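Local coordinates for copper homeostasis protein cutF (Escherichia coli, PDB 2Z4H) that takes part in copper homeostasis and is required for stationary-phase cells to bind efficiently to hydrophobic surfaces during biofilm formation, at residues I37-F42 and M51-L56; L122-M127 and E179-L184; A75-L80 and Y89-G94; Q23-V28 and L41-D46. The protein carries 1 engineered substitution. All blocks are in the same frame, centred on the assembly; numbering follows the deposited sequence.

Interaction 1 of 4, residues I37-F42 and M51-L56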
loop_
_atom_site.group_PDB
_atom_site.type_symbol
_atom_site.label_atom_id
_atom_site.label_comp_id
_atom_site.label_asym_id
_atom_site.label_seq_id
_atom_site.Cartn_x
_atom_site.Cartn_y
_atom_site.Cartn_z
ATOM N N ILE A 37 6.306 -17.946 7.490
ATOM C CA ILE A 37 6.968 -18.650 8.577
ATOM C C ILE A 37 7.681 -17.706 9.544
ATOM O O ILE A 37 8.518 -16.904 9.141
ATOM C CB ILE A 37 7.977 -19.667 8.038
ATOM C CG1 ILE A 37 7.245 -20.784 7.291
ATOM C CG2 ILE A 37 8.778 -20.248 9.178
ATOM C CD1 ILE A 37 8.115 -21.975 6.967
ATOM N N GLU A 38 7.321 -17.820 10.823
ATOM C CA GLU A 38 7.888 -17.016 11.904
ATOM C C GLU A 38 9.172 -17.631 12.414
ATOM O O GLU A 38 9.142 -18.491 13.289
ATOM C CB GLU A 38 6.929 -16.953 13.080
ATOM C CG GLU A 38 5.893 -15.881 13.019
ATOM C CD GLU A 38 5.436 -15.522 14.413
ATOM O OE1 GLU A 38 6.215 -14.862 15.141
ATOM O OE2 GLU A 38 4.310 -15.923 14.792
ATOM N N THR A 39 10.303 -17.164 11.908
ATOM C CA THR A 39 11.579 -17.721 12.319
ATOM C C THR A 39 12.279 -17.002 13.466
ATOM O O THR A 39 12.090 -15.804 13.675
ATOM C CB THR A 39 12.501 -17.774 11.129
ATOM O OG1 THR A 39 11.868 -18.553 10.106
ATOM C CG2 THR A 39 13.839 -18.398 11.508
ATOM N N SER A 40 13.082 -17.751 14.217
ATOM C CA SER A 40 13.828 -17.199 15.340
ATOM C C SER A 40 15.028 -18.099 15.583
ATOM O O SER A 40 14.877 -19.301 15.828
ATOM C CB SER A 40 12.946 -17.130 16.591
ATOM O OG SER A 40 12.375 -18.398 16.881
ATOM N N LEU A 41 16.220 -17.511 15.504
ATOM C CA LEU A 41 17.461 -18.252 15.683
ATOM C C LEU A 41 18.127 -17.802 16.955
ATOM O O LEU A 41 18.189 -16.599 17.221
ATOM C CB LEU A 41 18.385 -18.003 14.492
ATOM C CG LEU A 41 19.776 -18.631 14.465
ATOM C CD1 LEU A 41 19.692 -20.138 14.628
ATOM C CD2 LEU A 41 20.434 -18.289 13.147
ATOM N N PHE A 42 18.624 -18.765 17.732
ATOM C CA PHE A 42 19.274 -18.498 19.013
ATOM C C PHE A 42 20.630 -19.137 19.098
ATOM O O PHE A 42 20.749 -20.359 19.187
ATOM C CB PHE A 42 18.416 -19.025 20.148
ATOM C CG PHE A 42 17.122 -18.295 20.302
ATOM C CD1 PHE A 42 17.062 -17.113 21.023
ATOM C CD2 PHE A 42 15.970 -18.763 19.677
ATOM C CE1 PHE A 42 15.884 -16.411 21.119
ATOM C CE2 PHE A 42 14.782 -18.060 19.768
ATOM C CZ PHE A 42 14.739 -16.882 20.490
ATOM N N MET A 51 16.779 -23.206 16.861
ATOM C CA MET A 51 15.933 -22.462 15.941
ATOM C C MET A 51 14.464 -22.830 16.098
ATOM O O MET A 51 14.133 -24.002 16.298
ATOM C CB MET A 51 16.334 -22.744 14.502
ATOM C CG MET A 51 15.271 -22.296 13.536
ATOM S SD MET A 51 15.803 -22.469 11.879
ATOM C CE MET A 51 17.087 -21.190 11.856
ATOM N N ASN A 52 13.581 -21.844 15.992
ATOM C CA ASN A 52 12.168 -22.138 16.104
ATOM C C ASN A 52 11.423 -21.591 14.903
ATOM O O ASN A 52 11.712 -20.489 14.428
ATOM C CB ASN A 52 11.590 -21.549 17.397
ATOM C CG ASN A 52 10.197 -22.100 17.731
ATOM O OD1 ASN A 52 9.195 -21.692 17.155
ATOM N ND2 ASN A 52 10.144 -23.040 18.659
ATOM N N GLU A 53 10.461 -22.365 14.416
ATOM C CA GLU A 53 9.658 -21.956 13.276
ATOM C C GLU A 53 8.168 -22.187 13.543
ATOM O O GLU A 53 7.754 -23.288 13.921
ATOM C CB GLU A 53 10.056 -22.750 12.032
ATOM C CG GLU A 53 11.427 -22.463 11.455
ATOM C CD GLU A 53 11.793 -23.481 10.387
ATOM O OE1 GLU A 53 11.068 -23.581 9.374
ATOM O OE2 GLU A 53 12.794 -24.196 10.567
ATOM N N ARG A 54 7.368 -21.146 13.329
ATOM C CA ARG A 54 5.934 -21.223 13.526
ATOM C C ARG A 54 5.228 -20.758 12.259
ATOM O O ARG A 54 5.587 -19.741 11.672
ATOM C CB ARG A 54 5.526 -20.362 14.720
ATOM C CG ARG A 54 4.034 -20.277 14.929
ATOM C CD ARG A 54 3.663 -20.076 16.403
ATOM N NE ARG A 54 2.302 -19.554 16.529
ATOM C CZ ARG A 54 1.234 -20.085 15.931
ATOM N NH1 ARG A 54 1.364 -21.170 15.171
ATOM N NH2 ARG A 54 0.038 -19.512 16.065
ATOM N N TYR A 55 4.232 -21.522 11.830
ATOM C CA TYR A 55 3.481 -21.198 10.628
ATOM C C TYR A 55 2.275 -20.353 10.967
ATOM O O TYR A 55 1.505 -20.706 11.860
ATOM C CB TYR A 55 3.014 -22.480 9.961
ATOM C CG TYR A 55 4.143 -23.276 9.389
ATOM C CD1 TYR A 55 4.541 -23.106 8.067
ATOM C CD2 TYR A 55 4.881 -24.128 10.192
ATOM C CE1 TYR A 55 5.651 -23.760 7.561
ATOM C CE2 TYR A 55 6.003 -24.789 9.696
ATOM C CZ TYR A 55 6.382 -24.595 8.383
ATOM O OH TYR A 55 7.513 -25.221 7.916
ATOM N N LEU A 56 2.116 -19.235 10.269
ATOM C CA LEU A 56 0.970 -18.368 10.491
ATOM C C LEU A 56 -0.009 -18.715 9.392
ATOM O O LEU A 56 0.377 -18.795 8.224
ATOM C CB LEU A 56 1.367 -16.906 10.380
ATOM C CG LEU A 56 2.377 -16.414 11.410
ATOM C CD1 LEU A 56 2.588 -14.917 11.224
ATOM C CD2 LEU A 56 1.872 -16.715 12.813
#
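Glu38 and Arg54 form one of two hydrogen-bonded antiparallel pairs: Glu38 N donates to Arg54 O at 2.7 Å, nearly straight at 170° and in the carbonyl plane. The return bond, Arg54 N to Glu38 O, is longer at 3.2 Å, its donor lying above the carbonyl plane. Two residues along, Asn52 N reaches Ser40 O at 2.9 Å, while Asn52 O receives weak bonds from both Ser40 N and Ser40 OG. Ser40 CB carries its hydroxyl between the backbone N and the carbonyl carbon (chi1 54°), which turns OG toward this oxygen.

On the same face, Glu38 OE2 lies 4.5 Å from Arg54 NE but well out of the guanidinium plane; no N-H points at it, and any attraction is probably only long-range. Arg54 NH1 bonds Ser63 O instead. Glu38 crosses Leu56 at about a right angle, its CG 3.9 Å from Leu56 CD1. The other face holds Ile37, Thr39 and Leu41 against Tyr55, Glu53 and Met51. Ile37 and Tyr55 lie alongside each other, pointing the same way, and at the far end Leu41 CD1 meets Met51 CE at 3.9 Å. Strands 36-43 and 48-56 thus make a beta hairpin within the up-and-down antiparallel meander of the calycin-like N-terminal barrel.

Interaction 2 of 4, residues L122-M127 and E179-L184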
loop_
_atom_site.group_PDB
_atom_site.type_symbol
_atom_site.label_atom_id
_atom_site.label_comp_id
_atom_site.label_asym_id
_atom_site.label_seq_id
_atom_site.Cartn_x
_atom_site.Cartn_y
_atom_site.Cartn_z
ATOM N N LEU A 122 -14.842 3.449 -2.316
ATOM C CA LEU A 122 -14.243 4.651 -2.881
ATOM C C LEU A 122 -13.400 5.368 -1.834
ATOM O O LEU A 122 -13.860 5.624 -0.725
ATOM C CB LEU A 122 -15.333 5.586 -3.404
ATOM C CG LEU A 122 -16.025 5.183 -4.715
ATOM C CD1 LEU A 122 -16.978 6.296 -5.137
ATOM C CD2 LEU A 122 -14.987 4.946 -5.822
ATOM N N PRO A 123 -12.145 5.696 -2.183
ATOM C CA PRO A 123 -11.217 6.377 -1.289
ATOM C C PRO A 123 -11.759 7.733 -0.950
ATOM O O PRO A 123 -12.483 8.318 -1.747
ATOM C CB PRO A 123 -9.954 6.459 -2.120
ATOM C CG PRO A 123 -10.486 6.664 -3.464
ATOM C CD PRO A 123 -11.592 5.654 -3.548
ATOM N N MET A 124 -11.416 8.235 0.227
ATOM C CA MET A 124 -11.899 9.547 0.641
ATOM C C MET A 124 -10.808 10.591 0.595
ATOM O O MET A 124 -11.057 11.779 0.790
ATOM C CB MET A 124 -12.497 9.471 2.045
ATOM C CG MET A 124 -13.711 8.571 2.093
ATOM S SD MET A 124 -14.628 8.769 3.580
ATOM C CE MET A 124 -13.479 7.999 4.769
ATOM N N THR A 125 -9.595 10.126 0.334
ATOM C CA THR A 125 -8.440 10.992 0.229
ATOM C C THR A 125 -8.758 12.014 -0.839
ATOM O O THR A 125 -9.227 11.663 -1.927
ATOM C CB THR A 125 -7.231 10.209 -0.231
ATOM O OG1 THR A 125 -7.100 9.029 0.569
ATOM C CG2 THR A 125 -5.990 11.050 -0.101
ATOM N N PRO A 126 -8.525 13.297 -0.553
ATOM C CA PRO A 126 -8.831 14.288 -1.587
ATOM C C PRO A 126 -7.779 14.268 -2.701
ATOM O O PRO A 126 -6.605 14.030 -2.443
ATOM C CB PRO A 126 -8.837 15.598 -0.806
ATOM C CG PRO A 126 -7.791 15.364 0.224
ATOM C CD PRO A 126 -8.080 13.947 0.690
ATOM N N MET A 127 -8.214 14.478 -3.938
ATOM C CA MET A 127 -7.318 14.515 -5.082
ATOM C C MET A 127 -7.694 15.806 -5.785
ATOM O O MET A 127 -8.778 16.333 -5.530
ATOM C CB MET A 127 -7.551 13.310 -5.998
ATOM C CG MET A 127 -8.874 13.298 -6.713
ATOM S SD MET A 127 -9.233 11.666 -7.424
ATOM C CE MET A 127 -9.570 10.682 -5.879
ATOM N N GLU A 179 -10.222 20.303 -4.873
ATOM C CA GLU A 179 -9.811 19.020 -4.353
ATOM C C GLU A 179 -11.117 18.312 -4.026
ATOM O O GLU A 179 -12.067 18.951 -3.570
ATOM C CB GLU A 179 -8.981 19.201 -3.097
ATOM C CG GLU A 179 -7.566 19.635 -3.373
ATOM C CD GLU A 179 -6.731 19.701 -2.108
ATOM O OE1 GLU A 179 -6.702 18.694 -1.359
ATOM O OE2 GLU A 179 -6.101 20.754 -1.860
ATOM N N GLY A 180 -11.186 17.009 -4.276
ATOM C CA GLY A 180 -12.407 16.284 -3.981
ATOM C C GLY A 180 -12.239 14.783 -3.990
ATOM O O GLY A 180 -11.148 14.282 -4.205
ATOM N N HIS A 181 -13.316 14.058 -3.732
ATOM C CA HIS A 181 -13.265 12.602 -3.738
ATOM C C HIS A 181 -14.632 12.064 -4.084
ATOM O O HIS A 181 -15.644 12.723 -3.848
ATOM C CB HIS A 181 -12.839 12.050 -2.379
ATOM C CG HIS A 181 -13.749 12.432 -1.257
ATOM N ND1 HIS A 181 -13.780 13.701 -0.724
ATOM C CD2 HIS A 181 -14.647 11.706 -0.552
ATOM C CE1 HIS A 181 -14.654 13.742 0.265
ATOM N NE2 HIS A 181 -15.194 12.544 0.389
ATOM N N PHE A 182 -14.672 10.870 -4.655
ATOM C CA PHE A 182 -15.947 10.294 -5.011
ATOM C C PHE A 182 -16.572 9.602 -3.814
ATOM O O PHE A 182 -15.873 9.106 -2.920
ATOM C CB PHE A 182 -15.775 9.337 -6.180
ATOM C CG PHE A 182 -15.296 10.012 -7.426
ATOM C CD1 PHE A 182 -13.959 9.973 -7.784
ATOM C CD2 PHE A 182 -16.178 10.741 -8.217
ATOM C CE1 PHE A 182 -13.503 10.651 -8.906
ATOM C CE2 PHE A 182 -15.733 11.422 -9.341
ATOM C CZ PHE A 182 -14.390 11.377 -9.684
ATOM N N THR A 183 -17.898 9.587 -3.795
ATOM C CA THR A 183 -18.636 8.981 -2.705
ATOM C C THR A 183 -20.014 8.578 -3.230
ATOM O O THR A 183 -20.439 9.051 -4.279
ATOM C CB THR A 183 -18.772 9.993 -1.562
ATOM O OG1 THR A 183 -19.243 9.343 -0.382
ATOM C CG2 THR A 183 -19.740 11.081 -1.946
ATOM N N LEU A 184 -20.701 7.694 -2.520
ATOM C CA LEU A 184 -22.027 7.269 -2.945
ATOM C C LEU A 184 -23.086 8.170 -2.384
ATOM O O LEU A 184 -23.169 8.376 -1.181
ATOM C CB LEU A 184 -22.326 5.840 -2.516
ATOM C CG LEU A 184 -21.600 4.770 -3.322
ATOM C CD1 LEU A 184 -22.180 3.418 -2.958
ATOM C CD2 LEU A 184 -21.763 5.029 -4.805
#
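His181 turns one face of its imidazole to the backbone of Met124, whose O lies 3.4 Å above the ring plane, displaced toward the rim near CG. The first torsion sets CG between the backbone N and the carbonyl carbon (chi1 60°), which stands the ring up against the loop 122-127. Met124 CB comes 4.0 Å from His181 CD2, and the ring's rotation is fixed from elsewhere, since ND1 bonds Asp200 OD1. Residues 124-136 are thought possibly to hold a copper-binding motif.

Leu122 meets Phe182 at an oblique angle: its CD1 branch touches Phe182 CB at 3.4 Å, not the ring, which packs edge-to-face on Phe151 and makes a cation-pi contact with Lys195. At the other end Pro126 CB and CG both rest near Glu179 OE1, CB at 3.8 Å. Here the backbones finally pair: Met127 N donates to Gly180 O at 3.0 Å, and Gly180 N returns a bond to Met127 O at 2.8 Å.

The loop therefore runs along strand 174-184 through a mix of carbonyl oxygens and the Leu122 and Pro126 side chains, then joins it in a single antiparallel hydrogen-bonded pair. The pairing brings strand 127-135, the first of the C-terminal domain, into its OB-type beta-barrel.

Interaction 3 of 4, residues A75-L80 and Y89-G94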
loop_
_atom_site.group_PDB
_atom_site.type_symbol
_atom_site.label_atom_id
_atom_site.label_comp_id
_atom_site.label_asym_id
_atom_site.label_seq_id
_atom_site.Cartn_x
_atom_site.Cartn_y
_atom_site.Cartn_z
ATOM N N ALA A 75 34.616 -15.459 9.493
ATOM C CA ALA A 75 34.619 -14.008 9.526
ATOM C C ALA A 75 33.165 -13.628 9.777
ATOM O O ALA A 75 32.749 -13.393 10.921
ATOM C CB ALA A 75 35.098 -13.451 8.191
ATOM N N ASP A 76 32.396 -13.581 8.695
ATOM C CA ASP A 76 30.981 -13.270 8.767
ATOM C C ASP A 76 30.214 -14.566 8.562
ATOM O O ASP A 76 29.148 -14.766 9.139
ATOM C CB ASP A 76 30.599 -12.257 7.687
ATOM C CG ASP A 76 30.640 -10.834 8.194
ATOM O OD1 ASP A 76 30.409 -9.905 7.386
ATOM O OD2 ASP A 76 30.899 -10.644 9.408
ATOM N N LYS A 77 30.772 -15.450 7.738
ATOM C CA LYS A 77 30.129 -16.719 7.461
ATOM C C LYS A 77 29.863 -17.383 8.788
ATOM O O LYS A 77 30.583 -17.170 9.762
ATOM C CB LYS A 77 31.022 -17.621 6.605
ATOM C CG LYS A 77 31.539 -16.972 5.333
ATOM C CD LYS A 77 30.413 -16.388 4.510
ATOM C CE LYS A 77 30.940 -15.760 3.228
ATOM N NZ LYS A 77 31.594 -16.765 2.338
ATOM N N LEU A 78 28.813 -18.185 8.813
ATOM C CA LEU A 78 28.414 -18.893 10.004
ATOM C C LEU A 78 27.739 -20.167 9.511
ATOM O O LEU A 78 26.828 -20.114 8.697
ATOM C CB LEU A 78 27.460 -18.009 10.797
ATOM C CG LEU A 78 27.020 -18.475 12.179
ATOM C CD1 LEU A 78 26.536 -17.292 12.976
ATOM C CD2 LEU A 78 25.923 -19.533 12.040
ATOM N N VAL A 79 28.221 -21.308 9.988
ATOM C CA VAL A 79 27.704 -22.614 9.600
ATOM C C VAL A 79 27.014 -23.311 10.760
ATOM O O VAL A 79 27.604 -23.476 11.837
ATOM C CB VAL A 79 28.838 -23.534 9.142
ATOM C CG1 VAL A 79 28.271 -24.864 8.685
ATOM C CG2 VAL A 79 29.627 -22.877 8.045
ATOM N N LEU A 80 25.775 -23.744 10.536
ATOM C CA LEU A 80 25.022 -24.438 11.569
ATOM C C LEU A 80 24.832 -25.880 11.189
ATOM O O LEU A 80 24.341 -26.167 10.097
ATOM C CB LEU A 80 23.643 -23.822 11.745
ATOM C CG LEU A 80 23.559 -22.381 12.212
ATOM C CD1 LEU A 80 22.113 -22.000 12.403
ATOM C CD2 LEU A 80 24.258 -22.238 13.510
ATOM N N TYR A 89 23.728 -22.217 6.056
ATOM C CA TYR A 89 24.713 -21.159 6.112
ATOM C C TYR A 89 24.169 -19.764 6.235
ATOM O O TYR A 89 23.130 -19.429 5.662
ATOM C CB TYR A 89 25.581 -21.237 4.871
ATOM C CG TYR A 89 25.862 -22.655 4.456
ATOM C CD1 TYR A 89 24.924 -23.390 3.733
ATOM C CD2 TYR A 89 27.047 -23.287 4.839
ATOM C CE1 TYR A 89 25.161 -24.722 3.406
ATOM C CE2 TYR A 89 27.292 -24.613 4.519
ATOM C CZ TYR A 89 26.353 -25.323 3.805
ATOM O OH TYR A 89 26.621 -26.632 3.479
ATOM N N TYR A 90 24.902 -18.937 6.967
ATOM C CA TYR A 90 24.499 -17.562 7.161
ATOM C C TYR A 90 25.681 -16.621 7.130
ATOM O O TYR A 90 26.799 -16.998 7.473
ATOM C CB TYR A 90 23.790 -17.398 8.499
ATOM C CG TYR A 90 22.516 -18.186 8.640
ATOM C CD1 TYR A 90 22.547 -19.542 8.933
ATOM C CD2 TYR A 90 21.278 -17.566 8.501
ATOM C CE1 TYR A 90 21.374 -20.268 9.087
ATOM C CE2 TYR A 90 20.103 -18.276 8.653
ATOM C CZ TYR A 90 20.153 -19.631 8.947
ATOM O OH TYR A 90 18.981 -20.349 9.105
ATOM N N ARG A 91 25.413 -15.388 6.722
ATOM C CA ARG A 91 26.419 -14.345 6.667
ATOM C C ARG A 91 25.883 -13.176 7.489
ATOM O O ARG A 91 24.867 -12.564 7.128
ATOM C CB ARG A 91 26.639 -13.903 5.224
ATOM C CG ARG A 91 27.618 -12.753 5.059
ATOM C CD ARG A 91 27.965 -12.577 3.585
ATOM N NE ARG A 91 26.795 -12.231 2.775
ATOM C CZ ARG A 91 26.728 -12.353 1.446
ATOM N NH1 ARG A 91 27.768 -12.821 0.753
ATOM N NH2 ARG A 91 25.614 -12.001 0.802
ATOM N N ALA A 92 26.548 -12.879 8.602
ATOM C CA ALA A 92 26.121 -11.781 9.456
ATOM C C ALA A 92 26.678 -10.456 8.930
ATOM O O ALA A 92 27.884 -10.306 8.763
ATOM C CB ALA A 92 26.584 -12.023 10.874
ATOM N N LYS A 93 25.792 -9.506 8.648
ATOM C CA LYS A 93 26.191 -8.194 8.144
ATOM C C LYS A 93 25.447 -7.125 8.943
ATOM O O LYS A 93 24.422 -6.590 8.503
ATOM C CB LYS A 93 25.859 -8.076 6.660
ATOM N N GLY A 94 25.969 -6.818 10.125
ATOM C CA GLY A 94 25.325 -5.829 10.971
ATOM C C GLY A 94 24.281 -6.502 11.838
ATOM O O GLY A 94 24.594 -7.377 12.649
#
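Tyr90 N donates to Leu78 O at 2.8 Å, in the carbonyl plane and with an N-H...O angle of 157°. The reverse bond of this hydrogen-bonded pair, from Leu78 N to Tyr90 O, is bent and weak. Near the start of strand 77-82 a third bond, Ala92 N to Asp76 O, is straight at hydrogen but long at 3.3 Å, and its donor stands above the carbonyl plane.

The two faces of the hairpin differ. On one, Leu78 and Tyr90 point inward and are buried. The phenol ring lies with CG anti to its carbonyl carbon (chi1 -62°), which brings CE1 to 3.8 Å from Leu80 CD1; the two side chains cross obliquely. Leu78 O sits at the edge of the same ring, near its plane, and Leu97, Met99 and Met51 also touch Tyr90. On the other face Val79 lies alongside Tyr89, Val79 CG2 meeting Tyr89 CD2 at 4.1 Å.

Next to them Lys77 and Arg91 face each other as like charges, while Asp76 CB touches Arg91 CG at 4.0 Å; the position of the Asp76 carboxylate itself is doubtful. A lysine in place of Asp76 would probably cost these two segments their one acidic side chain and set a further like charge beside Lys77 and Arg91. Arg91 NH2 also forms a long, weak ion pair with Glu98. The chemistry is divided between an inward face of Leu78 and Tyr90 and an outer face mixing Val79 and Tyr89 with the charged Lys77 and Arg91; backbone bonds of unequal strength join the strands.

Interaction 4 of 4, residues Q23-V28 and L41-D46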
loop_
_atom_site.group_PDB
_atom_site.type_symbol
_atom_site.label_atom_id
_atom_site.label_comp_id
_atom_site.label_asym_id
_atom_site.label_seq_id
_atom_site.Cartn_x
_atom_site.Cartn_y
_atom_site.Cartn_z
ATOM N N GLN A 23 23.148 -12.653 19.414
ATOM C CA GLN A 23 22.890 -14.081 19.436
ATOM C C GLN A 23 21.434 -14.494 19.229
ATOM O O GLN A 23 21.111 -15.684 19.296
ATOM C CB GLN A 23 23.458 -14.703 20.720
ATOM C CG GLN A 23 22.943 -14.143 22.032
ATOM C CD GLN A 23 23.805 -14.586 23.212
ATOM O OE1 GLN A 23 24.963 -14.178 23.335
ATOM N NE2 GLN A 23 23.247 -15.432 24.079
ATOM N N SER A 24 20.564 -13.522 18.949
ATOM C CA SER A 24 19.148 -13.809 18.710
ATOM C C SER A 24 18.674 -13.078 17.472
ATOM O O SER A 24 18.814 -11.864 17.374
ATOM C CB SER A 24 18.314 -13.376 19.906
ATOM O OG SER A 24 18.840 -13.933 21.098
ATOM N N TRP A 25 18.115 -13.826 16.530
ATOM C CA TRP A 25 17.619 -13.260 15.278
ATOM C C TRP A 25 16.179 -13.662 15.045
ATOM O O TRP A 25 15.819 -14.829 15.201
ATOM C CB TRP A 25 18.465 -13.748 14.101
ATOM C CG TRP A 25 19.723 -12.978 13.893
ATOM C CD1 TRP A 25 19.878 -11.821 13.167
ATOM C CD2 TRP A 25 21.006 -13.287 14.426
ATOM N NE1 TRP A 25 21.188 -11.396 13.219
ATOM C CE2 TRP A 25 21.901 -12.277 13.986
ATOM C CE3 TRP A 25 21.489 -14.316 15.234
ATOM C CZ2 TRP A 25 23.244 -12.273 14.327
ATOM C CZ3 TRP A 25 22.833 -14.313 15.577
ATOM C CH2 TRP A 25 23.695 -13.297 15.123
ATOM N N ARG A 26 15.361 -12.691 14.657
ATOM C CA ARG A 26 13.943 -12.922 14.408
ATOM C C ARG A 26 13.590 -12.352 13.058
ATOM O O ARG A 26 14.258 -11.451 12.561
ATOM C CB ARG A 26 13.065 -12.196 15.435
ATOM C CG ARG A 26 13.510 -12.265 16.877
ATOM C CD ARG A 26 13.440 -13.679 17.373
ATOM N NE ARG A 26 13.595 -13.744 18.817
ATOM C CZ ARG A 26 12.614 -14.070 19.650
ATOM N NH1 ARG A 26 11.401 -14.364 19.182
ATOM N NH2 ARG A 26 12.853 -14.104 20.952
ATOM N N GLY A 27 12.498 -12.859 12.504
ATOM C CA GLY A 27 12.008 -12.402 11.224
ATOM C C GLY A 27 10.971 -13.379 10.713
ATOM O O GLY A 27 10.938 -14.539 11.140
ATOM N N VAL A 28 10.107 -12.916 9.817
ATOM C CA VAL A 28 9.095 -13.786 9.235
ATOM C C VAL A 28 9.467 -14.065 7.771
ATOM O O VAL A 28 9.454 -13.166 6.907
ATOM C CB VAL A 28 7.677 -13.157 9.289
ATOM C CG1 VAL A 28 6.665 -14.141 8.742
ATOM C CG2 VAL A 28 7.319 -12.768 10.703
ATOM N N LEU A 41 16.220 -17.511 15.504
ATOM C CA LEU A 41 17.461 -18.252 15.683
ATOM C C LEU A 41 18.127 -17.802 16.955
ATOM O O LEU A 41 18.189 -16.599 17.221
ATOM C CB LEU A 41 18.385 -18.003 14.492
ATOM C CG LEU A 41 19.776 -18.631 14.465
ATOM C CD1 LEU A 41 19.692 -20.138 14.628
ATOM C CD2 LEU A 41 20.434 -18.289 13.147
ATOM N N PHE A 42 18.624 -18.765 17.732
ATOM C CA PHE A 42 19.274 -18.498 19.013
ATOM C C PHE A 42 20.630 -19.137 19.098
ATOM O O PHE A 42 20.749 -20.359 19.187
ATOM C CB PHE A 42 18.416 -19.025 20.148
ATOM C CG PHE A 42 17.122 -18.295 20.302
ATOM C CD1 PHE A 42 17.062 -17.113 21.023
ATOM C CD2 PHE A 42 15.970 -18.763 19.677
ATOM C CE1 PHE A 42 15.884 -16.411 21.119
ATOM C CE2 PHE A 42 14.782 -18.060 19.768
ATOM C CZ PHE A 42 14.739 -16.882 20.490
ATOM N N LEU A 43 21.660 -18.301 19.081
ATOM C CA LEU A 43 23.028 -18.793 19.144
ATOM C C LEU A 43 23.557 -18.716 20.555
ATOM O O LEU A 43 24.012 -17.668 21.016
ATOM C CB LEU A 43 23.930 -17.986 18.211
ATOM C CG LEU A 43 23.521 -18.049 16.742
ATOM C CD1 LEU A 43 24.523 -17.297 15.912
ATOM C CD2 LEU A 43 23.442 -19.492 16.288
ATOM N N GLU A 44 23.495 -19.843 21.241
ATOM C CA GLU A 44 23.974 -19.892 22.596
ATOM C C GLU A 44 25.500 -19.843 22.652
ATOM O O GLU A 44 26.188 -20.218 21.698
ATOM C CB GLU A 44 23.421 -21.149 23.261
ATOM C CG GLU A 44 21.912 -21.125 23.297
ATOM C CD GLU A 44 21.396 -19.850 23.933
ATOM O OE1 GLU A 44 21.357 -19.785 25.182
ATOM O OE2 GLU A 44 21.054 -18.905 23.185
ATOM N N LYS A 45 26.023 -19.363 23.776
ATOM C CA LYS A 45 27.462 -19.254 23.977
ATOM C C LYS A 45 28.158 -20.605 24.134
ATOM O O LYS A 45 29.345 -20.726 23.854
ATOM C CB LYS A 45 27.771 -18.358 25.189
ATOM C CG LYS A 45 26.985 -18.661 26.469
ATOM C CD LYS A 45 25.733 -17.760 26.644
ATOM C CE LYS A 45 24.520 -18.247 25.843
ATOM N NZ LYS A 45 24.169 -19.669 26.189
ATOM N N ASP A 46 27.432 -21.628 24.563
ATOM C CA ASP A 46 28.062 -22.925 24.714
ATOM C C ASP A 46 28.223 -23.602 23.357
ATOM O O ASP A 46 28.261 -24.828 23.260
ATOM C CB ASP A 46 27.256 -23.809 25.678
ATOM C CG ASP A 46 25.917 -24.253 25.105
ATOM O OD1 ASP A 46 25.299 -23.470 24.347
ATOM O OD2 ASP A 46 25.475 -25.382 25.430
#
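Phe42 sits across from Ser24 in a non-hydrogen-bonded pair and extends along the neighbouring strand toward Arg26. From CB the ring departs with CG anti to the carbonyl carbon (chi1 -67°), which carries the CD1-CE1-CZ edge toward Ser24 and Arg26. CD1 meets Ser24 OG at 3.6 Å, approached obliquely to the ring. CE1 follows, with Arg26 NH2 3.8 Å away. CZ, the tip, lies over one face of the Arg26 guanidinium, 3.4 Å from NH2, which is in the plane of the ring at its edge. The two planes stand 68° apart, so the ring meets the flat cation with its rim and not with its pi face. An alanine in place of Phe42 is likely to leave the Arg26 guanidinium without its aromatic cover and free to turn, and to open a gap beside Ser24.

Three backbone bonds set the register. Trp25 and Leu41 bond both ways, Leu41 N to Trp25 O at 2.7 Å, and Leu43 N donates to Gln23 O at 2.7 Å. On the opposite face of the sheet from Phe42, Trp25 CZ3 touches Leu43 CD1 at 3.4 Å, the side chains crossing. Beyond the paired strands, Gln23 NE2 lies 3.6 Å from Lys45 CE, while Lys45 NZ makes a salt bridge to Glu44 OE1.

Strand 36-43 lies between strands 24-29 and 48-56, from which Val50 also touches Phe42. Leu43 packs inward on Trp49 and on Leu78 and Leu80 of strand 77-82, and Trp25 on Leu97 of strand 96-100.

How the interactions relate
Interactions 1, 3 and 4 belong to one seven-stranded antiparallel sheet of the N-terminal barrel. Along the chain the order is 4, 1, 3, 2; interactions 4 and 1 overlap on strand 36-43, sharing Leu41 and Phe42, with centres about 10 Å apart. Interaction 3, about 18 Å from interaction 1 by centres, is not adjacent in the strand order, yet meets both: Met51 CE reaches Tyr90 OH at 3.4 Å, and Leu78 CD1 reaches Leu43 CD1 at 3.6 Å, as the curled sheet closes on a largely apolar core. Interaction 2 lies in the C-terminal OB barrel, its centre about 42 Å from that of interaction 1. A flexible linker joins the domains, consistent with the domain-swapped dimers the protein can form, though it is probably a monomer in vivo.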